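Local coordinates for protein acetamidase (PDB 2II1) that binds calcium ions and probably hydrolyses carbon-nitrogen bonds of linear amides, at residues 130-135 and 178-183. Numbering follows the deposited sequence.
With CA (calcium ion), chain E; CA (calcium ion), chain F.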
ATOM      1  N   PRO A 130      -8.595  14.039  -9.731  1.00 14.82           N
ATOM      2  CA  PRO A 130      -7.461  14.899 -10.026  1.00 14.69           C
ATOM      3  C   PRO A 130      -6.475  14.915  -8.886  1.00 14.49           C
ATOM      4  O   PRO A 130      -6.878  15.018  -7.734  1.00 16.94           O
ATOM      5  CB  PRO A 130      -8.092  16.281 -10.233  1.00 14.89           C
ATOM      6  CG  PRO A 130      -9.445  16.216  -9.605  1.00 16.05           C
ATOM      7  CD  PRO A 130      -9.870  14.795  -9.654  1.00 14.39           C
HETATM    8  N   MSE A 131      -5.201  14.803  -9.220  1.00 11.67           N
HETATM    9  CA  MSE A 131      -4.127  14.830  -8.243  1.00 12.56           C
HETATM   10  C   MSE A 131      -2.906  15.534  -8.839  1.00 11.26           C
HETATM   11  O   MSE A 131      -2.809  15.702 -10.052  1.00 11.70           O
HETATM   12  CB  MSE A 131      -3.774  13.409  -7.829  1.00 11.46           C
HETATM   13  CG  MSE A 131      -3.584  12.482  -9.022  1.00 15.82           C
HETATM   14 SE   MSE A 131      -2.395  10.940  -8.735  0.75 20.94          SE
HETATM   15  CE  MSE A 131      -0.591  11.832  -8.278  1.00 17.76           C
ATOM     16  N   ILE A 132      -1.979  15.949  -7.978  1.00 13.40           N
ATOM     17  CA  ILE A 132      -0.712  16.520  -8.396  1.00 13.04           C
ATOM     18  C   ILE A 132       0.454  15.513  -8.229  1.00 11.23           C
ATOM     19  O   ILE A 132       0.746  15.060  -7.108  1.00 11.29           O
ATOM     20  CB  ILE A 132      -0.347  17.761  -7.523  1.00 13.59           C
ATOM     21  CG1 ILE A 132      -1.447  18.797  -7.509  1.00 10.99           C
ATOM     22  CG2 ILE A 132       0.908  18.429  -8.035  1.00  7.38           C
ATOM     23  CD1 ILE A 132      -1.299  19.761  -6.345  1.00 10.73           C
ATOM     24  N   GLY A 133       1.167  15.236  -9.315  1.00  8.45           N
ATOM     25  CA  GLY A 133       2.243  14.252  -9.284  1.00  9.09           C
ATOM     26  C   GLY A 133       3.599  14.794  -8.844  1.00  8.40           C
ATOM     27  O   GLY A 133       4.370  14.095  -8.179  1.00 12.54           O
ATOM     28  N   VAL A 134       3.907  16.005  -9.269  1.00  8.70           N
ATOM     29  CA  VAL A 134       5.180  16.664  -9.011  1.00 10.37           C
ATOM     30  C   VAL A 134       4.876  17.926  -8.239  1.00  9.80           C
ATOM     31  O   VAL A 134       4.229  18.835  -8.758  1.00 10.53           O
ATOM     32  CB  VAL A 134       5.942  17.028 -10.312  1.00 11.35           C
ATOM     33  CG1 VAL A 134       7.065  18.015 -10.023  1.00  7.36           C
ATOM     34  CG2 VAL A 134       6.478  15.782 -10.976  1.00 13.58           C
ATOM     35  N   ILE A 135       5.289  17.936  -6.976  1.00 10.71           N
ATOM     36  CA  ILE A 135       5.240  19.123  -6.148  1.00 12.36           C
ATOM     37  C   ILE A 135       6.505  19.140  -5.281  1.00 12.26           C
ATOM     38  O   ILE A 135       6.807  18.157  -4.635  1.00 12.32           O
ATOM     39  CB  ILE A 135       3.954  19.145  -5.281  1.00 10.96           C
ATOM     40  CG1 ILE A 135       3.782  20.529  -4.619  1.00 16.25           C
ATOM     41  CG2 ILE A 135       3.961  18.016  -4.267  1.00 17.87           C
ATOM     42  CD1 ILE A 135       2.442  20.743  -3.988  1.00 13.63           C
ATOM     43  N   LEU A 178       8.823  27.002  -4.697  1.00  8.30           N
ATOM     44  CA  LEU A 178       7.817  25.958  -4.926  1.00  9.77           C
ATOM     45  C   LEU A 178       7.482  25.875  -6.423  1.00 10.40           C
ATOM     46  O   LEU A 178       7.352  26.878  -7.078  1.00  9.94           O
ATOM     47  CB  LEU A 178       6.520  26.267  -4.141  1.00  7.83           C
ATOM     48  CG  LEU A 178       5.353  25.285  -4.190  1.00 10.58           C
ATOM     49  CD1 LEU A 178       5.727  23.875  -3.714  1.00  3.91           C
ATOM     50  CD2 LEU A 178       4.155  25.797  -3.375  1.00 11.37           C
ATOM     51  N   ALA A 179       7.366  24.657  -6.930  1.00 11.26           N
ATOM     52  CA  ALA A 179       7.074  24.395  -8.338  1.00 12.11           C
ATOM     53  C   ALA A 179       6.169  23.160  -8.350  1.00 12.55           C
ATOM     54  O   ALA A 179       6.280  22.311  -7.472  1.00 13.44           O
ATOM     55  CB  ALA A 179       8.392  24.121  -9.122  1.00 11.24           C
ATOM     56  N   LEU A 180       5.245  23.076  -9.295  1.00 13.63           N
ATOM     57  CA  LEU A 180       4.380  21.908  -9.349  1.00 11.75           C
ATOM     58  C   LEU A 180       3.919  21.629 -10.752  1.00 12.00           C
ATOM     59  O   LEU A 180       3.992  22.484 -11.626  1.00 10.91           O
ATOM     60  CB  LEU A 180       3.200  22.008  -8.379  1.00 17.00           C
ATOM     61  CG  LEU A 180       2.026  22.929  -8.701  1.00 11.75           C
ATOM     62  CD1 LEU A 180       1.168  22.391  -9.863  1.00 19.54           C
ATOM     63  CD2 LEU A 180       1.221  23.120  -7.447  1.00 12.96           C
ATOM     64  N   GLY A 181       3.467  20.405 -10.955  1.00 11.59           N
ATOM     65  CA  GLY A 181       3.193  19.926 -12.287  1.00 13.71           C
ATOM     66  C   GLY A 181       2.636  18.527 -12.268  1.00 14.28           C
ATOM     67  O   GLY A 181       2.241  18.006 -11.221  1.00 16.52           O
ATOM     68  N   ASP A 182       2.604  17.929 -13.447  1.00 15.46           N
ATOM     69  CA  ASP A 182       2.316  16.517 -13.588  1.00 14.53           C
ATOM     70  C   ASP A 182       1.010  16.117 -12.947  1.00 12.50           C
ATOM     71  O   ASP A 182       0.983  15.223 -12.082  1.00 11.99           O
ATOM     72  CB  ASP A 182       3.460  15.697 -12.995  1.00 10.63           C
ATOM     73  CG  ASP A 182       3.322  14.228 -13.261  1.00 18.41           C
ATOM     74  OD1 ASP A 182       2.919  13.881 -14.385  1.00  5.19           O
ATOM     75  OD2 ASP A 182       3.614  13.395 -12.366  1.00 13.61           O
ATOM     76  N   LEU A 183      -0.067  16.744 -13.410  1.00 12.21           N
ATOM     77  CA  LEU A 183      -1.413  16.452 -12.949  1.00 12.14           C
ATOM     78  C   LEU A 183      -1.907  15.162 -13.603  1.00 10.86           C
ATOM     79  O   LEU A 183      -1.491  14.847 -14.719  1.00  9.63           O
ATOM     80  CB  LEU A 183      -2.354  17.605 -13.295  1.00  9.94           C
ATOM     81  CG  LEU A 183      -2.015  19.013 -12.804  1.00 13.96           C
ATOM     82  CD1 LEU A 183      -3.196  19.963 -13.087  1.00 10.72           C
ATOM     83  CD2 LEU A 183      -1.658  19.026 -11.317  1.00 11.79           C
TER
HETATM   84 CA    CA E 400       5.093  11.477 -12.168  1.00 15.04          CA
HETATM   85 CA    CA F 401       2.435  11.874 -14.673  1.00 13.37          CA
HETATM   86  O   HOH W   1       6.579   9.842 -12.945  1.00 14.95           O
HETATM   87  O   HOH W   2       3.560  10.500 -13.818  1.00 22.75           O
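D182 turns its carboxylate carbon anti to the backbone N (chi1 -173°), which carries both oxygens out to the calcium ions. V134 sets CG2 beside its own backbone N, anti to the carbonyl carbon, and this methyl meets D182 CB at 3.6 Å, the two side chains crossing nearly at a right angle. Strands 131-136 and 176-184 run antiparallel here. V134 and G181 form the hydrogen-bonded pair: G181 N donates to V134 O at 2.8 Å, tilted 15° from the carbonyl plane, while the return bond from V134 N to G181 O is longer, 3.3 Å, with V134 N standing well above the carbonyl plane of G181. At the corner of the chain, G133 N donates a bent hydrogen bond, 2.8 Å, to D182 O from above its carbonyl plane, tying down the backbone of the metal-binding residue. I132, I135, L180 and L183 share one face; I132 CG1 lies alongside L183 CD2 at 3.8 Å, and V203 of strand 201-210 covers I132, L180 and L183. D182 bridges the two ions, OD2 binding one at 2.4 Å and OD1 the other at 2.1 Å; N155 and D157 also bind the first ion, H184 and E198 the second. A water also joins both ions. One buried carboxylate thus serves two cations, probably offsetting part of their mutual repulsion, while the strand pairing holds the backbone from which it reaches them.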